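Local coordinates for citryl-CoA lyase (Hydrogenobacter thermophilus, PDB 6HXP), which binds coenzyme A and probably cleaves citryl-CoA into acetyl-CoA and oxaloacetate in central carbon metabolism, at residues Q35-I40 and R52-M57. Residues are numbered along the deposited sequence; the frame is centred on the assembly and turned at random. Where two conformers were deposited one is given.
Sequences QAIYLI and RMMEAM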
ATOM      1  N   GLN A  35     -19.958 -12.220 -14.658  1.00 18.20           N
ATOM      2  CA  GLN A  35     -21.052 -12.853 -13.928  1.00 17.69           C
ATOM      3  C   GLN A  35     -20.607 -13.330 -12.563  1.00 19.27           C
ATOM      4  O   GLN A  35     -21.367 -13.193 -11.596  1.00 19.82           O
ATOM      5  CB  GLN A  35     -21.618 -14.040 -14.706  1.00 19.43           C
ATOM      6  CG  GLN A  35     -22.370 -13.605 -15.945  1.00 20.84           C
ATOM      7  CD  GLN A  35     -22.833 -14.779 -16.746  1.00 23.20           C
ATOM      8  OE1 GLN A  35     -22.079 -15.740 -17.022  1.00 21.88           O
ATOM      9  NE2 GLN A  35     -24.091 -14.710 -17.156  1.00 26.26           N
ATOM     10  N   ALA A  36     -19.409 -13.923 -12.481  1.00 18.09           N
ATOM     11  CA  ALA A  36     -18.859 -14.354 -11.181  1.00 18.08           C
ATOM     12  C   ALA A  36     -18.608 -13.164 -10.249  1.00 19.63           C
ATOM     13  O   ALA A  36     -18.787 -13.268  -9.024  1.00 19.06           O
ATOM     14  CB  ALA A  36     -17.579 -15.159 -11.383  1.00 19.04           C
ATOM     15  N   ILE A  37     -18.208 -12.020 -10.823  1.00 17.91           N
ATOM     16  CA  ILE A  37     -18.050 -10.809 -10.031  1.00 17.29           C
ATOM     17  C   ILE A  37     -19.389 -10.362  -9.453  1.00 19.44           C
ATOM     18  O   ILE A  37     -19.496 -10.029  -8.279  1.00 18.98           O
ATOM     19  CB  ILE A  37     -17.431  -9.714 -10.914  1.00 18.25           C
ATOM     20  CG1 ILE A  37     -15.953 -10.066 -11.185  1.00 18.23           C
ATOM     21  CG2 ILE A  37     -17.544  -8.342 -10.255  1.00 19.11           C
ATOM     22  CD1 ILE A  37     -15.338  -9.315 -12.352  1.00 19.20           C
ATOM     23  N   TYR A  38     -20.414 -10.361 -10.293  1.00 17.52           N
ATOM     24  CA  TYR A  38     -21.736  -9.990  -9.809  1.00 17.88           C
ATOM     25  C   TYR A  38     -22.097 -10.943  -8.644  1.00 19.57           C
ATOM     26  O   TYR A  38     -22.569 -10.491  -7.598  1.00 19.35           O
ATOM     27  CB  TYR A  38     -22.777 -10.076 -10.921  1.00 18.47           C
ATOM     28  CG  TYR A  38     -24.151  -9.640 -10.444  1.00 19.18           C
ATOM     29  CD1 TYR A  38     -24.976 -10.510  -9.723  1.00 20.83           C
ATOM     30  CD2 TYR A  38     -24.646  -8.380 -10.737  1.00 21.02           C
ATOM     31  CE1 TYR A  38     -26.229 -10.110  -9.273  1.00 22.15           C
ATOM     32  CE2 TYR A  38     -25.897  -7.964 -10.267  1.00 21.49           C
ATOM     33  CZ  TYR A  38     -26.690  -8.842  -9.547  1.00 22.72           C
ATOM     34  OH  TYR A  38     -27.937  -8.449  -9.062  1.00 25.23           O
ATOM     35  N   LEU A  39     -21.948 -12.241  -8.863  1.00 17.77           N
ATOM     36  CA  LEU A  39     -22.306 -13.200  -7.816  1.00 17.51           C
ATOM     37  C   LEU A  39     -21.563 -12.929  -6.514  1.00 19.00           C
ATOM     38  O   LEU A  39     -22.185 -12.929  -5.437  1.00 19.84           O
ATOM     39  CB  LEU A  39     -21.986 -14.616  -8.318  1.00 18.42           C
ATOM     40  CG  LEU A  39     -22.077 -15.723  -7.262  1.00 20.70           C
ATOM     41  CD1 LEU A  39     -23.476 -15.877  -6.745  1.00 20.82           C
ATOM     42  CD2 LEU A  39     -21.518 -17.027  -7.817  1.00 20.59           C
ATOM     43  N   ILE A  40     -20.220 -12.765  -6.572  1.00 18.09           N
ATOM     44  CA  ILE A  40     -19.501 -12.649  -5.323  1.00 18.31           C
ATOM     45  C   ILE A  40     -19.874 -11.383  -4.589  1.00 18.93           C
ATOM     46  O   ILE A  40     -19.889 -11.367  -3.361  1.00 20.48           O
ATOM     47  CB  ILE A  40     -18.002 -12.827  -5.495  1.00 19.61           C
ATOM     48  CG1 ILE A  40     -17.380 -13.188  -4.093  1.00 20.21           C
ATOM     49  CG2 ILE A  40     -17.326 -11.634  -6.151  1.00 19.67           C
ATOM     50  CD1 ILE A  40     -15.956 -13.669  -4.249  1.00 20.50           C
ATOM     51  N   ARG A  52     -25.036  -8.594 -18.819  1.00 22.57           N
ATOM     52  CA  ARG A  52     -24.576  -7.726 -19.907  1.00 22.65           C
ATOM     53  C   ARG A  52     -24.192  -6.347 -19.404  1.00 22.87           C
ATOM     54  O   ARG A  52     -23.199  -5.754 -19.860  1.00 23.09           O
ATOM     55  CB  ARG A  52     -25.688  -7.619 -20.955  1.00 24.29           C
ATOM     56  CG  ARG A  52     -25.807  -8.936 -21.692  1.00 30.46           C
ATOM     57  CD  ARG A  52     -26.918  -9.011 -22.713  1.00 48.80           C
ATOM     58  NE  ARG A  52     -26.972 -10.356 -23.295  1.00 65.45           N
ATOM     59  CZ  ARG A  52     -27.399 -10.640 -24.521  1.00 92.00           C
ATOM     60  NH1 ARG A  52     -27.819  -9.672 -25.326  1.00 82.11           N
ATOM     61  NH2 ARG A  52     -27.415 -11.896 -24.949  1.00 83.36           N
ATOM     62  N   MET A  53     -24.956  -5.780 -18.470  1.00 21.66           N
ATOM     63  CA  MET A  53     -24.620  -4.457 -17.967  1.00 20.89           C
ATOM     64  C   MET A  53     -23.345  -4.492 -17.161  1.00 23.70           C
ATOM     65  O   MET A  53     -22.578  -3.532 -17.173  1.00 22.99           O
ATOM     66  CB  MET A  53     -25.769  -3.844 -17.160  1.00 22.73           C
ATOM     67  CG  MET A  53     -26.953  -3.471 -17.989  1.00 25.83           C
ATOM     68  SD  MET A  53     -26.616  -2.388 -19.373  1.00 28.00           S
ATOM     69  CE  MET A  53     -25.919  -1.054 -18.592  1.00 26.72           C
ATOM     70  N   MET A  54     -23.113  -5.575 -16.398  0.56 20.16           N
ATOM     71  CA  MET A  54     -21.869  -5.647 -15.613  0.56 18.98           C
ATOM     72  C   MET A  54     -20.650  -5.738 -16.549  0.56 21.34           C
ATOM     73  O   MET A  54     -19.640  -5.087 -16.300  0.56 20.91           O
ATOM     74  CB  MET A  54     -21.925  -6.865 -14.681  0.56 19.27           C
ATOM     75  CG  MET A  54     -20.739  -6.996 -13.742  0.56 19.72           C
ATOM     76  SD  MET A  54     -20.411  -5.586 -12.610  0.56 24.11           S
ATOM     77  CE  MET A  54     -21.313  -6.136 -11.235  0.56 24.31           C
ATOM     78  N   GLU A  55     -20.733  -6.528 -17.624  1.00 20.00           N
ATOM     79  CA  GLU A  55     -19.634  -6.596 -18.592  1.00 19.93           C
ATOM     80  C   GLU A  55     -19.373  -5.172 -19.122  1.00 21.29           C
ATOM     81  O   GLU A  55     -18.224  -4.737 -19.177  1.00 21.78           O
ATOM     82  CB  GLU A  55     -19.947  -7.463 -19.821  1.00 20.94           C
ATOM     83  CG  GLU A  55     -20.329  -8.930 -19.554  1.00 22.87           C
ATOM     84  CD  GLU A  55     -19.232  -9.951 -19.345  1.00 25.54           C
ATOM     85  OE1 GLU A  55     -18.060  -9.523 -19.232  1.00 22.97           O
ATOM     86  OE2 GLU A  55     -19.562 -11.153 -19.150  1.00 26.37           O
ATOM     87  N   ALA A  56     -20.424  -4.455 -19.494  1.00 19.97           N
ATOM     88  CA  ALA A  56     -20.251  -3.115 -20.076  1.00 20.44           C
ATOM     89  C   ALA A  56     -19.685  -2.111 -19.091  1.00 21.74           C
ATOM     90  O   ALA A  56     -18.826  -1.289 -19.458  1.00 21.07           O
ATOM     91  CB  ALA A  56     -21.578  -2.613 -20.611  1.00 20.76           C
ATOM     92  N   MET A  57     -20.155  -2.131 -17.816  0.55 19.83           N
ATOM     93  CA  MET A  57     -19.630  -1.179 -16.804  0.55 20.73           C
ATOM     94  C   MET A  57     -18.159  -1.418 -16.594  0.55 20.24           C
ATOM     95  O   MET A  57     -17.369  -0.478 -16.502  0.55 19.27           O
ATOM     96  CB  MET A  57     -20.251  -1.382 -15.382  0.55 24.05           C
ATOM     97  CG  MET A  57     -21.658  -0.996 -15.161  0.55 29.00           C
ATOM     98  SD  MET A  57     -22.237  -1.898 -13.622  0.55 29.62           S
ATOM     99  CE  MET A  57     -20.828  -1.609 -12.509  0.55 25.90           C
TER
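M54 reaches from helix 48-60 to the Y38 side of helix 33-42, and its terminal methyl makes the apolar contact between the two segments. The nearest backbone pair is Y38 and M54, whose CA atoms lie 7.3 Å apart, and the bent M54 side chain makes the contacts between them. From the M54 backbone, CB heads toward helix 33-42 but remains 5.0 Å from Y38 CB. CG, anti to the backbone N (chi1 -176°), carries the chain onward to 4.6 Å from the same Y38 CB. A bend at chi2 (58°) lifts SD away from helix 33-42, with I37 CG2 at 4.6 Å; after a second bend at chi3 (93°), CE runs roughly along that helix and returns toward it, beside the start of the tyrosine side chain. There it lies 4.0 Å from Y38 CD2, approaching the ring obliquely, and 4.1 Å from Y38 CA, while I37 CG2 borders it at 4.5 Å. M54 was modelled in two conformers, so this path is one of two. F209 of helix 206-228 also packs against M54.

The Y38 ring has further neighbours: F201 meets it edge-to-face, and its OH is hydrogen-bonded to K42 NZ. Beside this apolar contact, E55 is held at both carboxylate oxygens, OE2 by S32 OG and OE1 by the backbone N of F33 of the second subunit, and I37 packs on P216 of that subunit. The arrangement is a buried helix-to-helix packing between consecutive helices of the largely helical citrate synthase fold, set away from the coenzyme A site and beside a subunit interface.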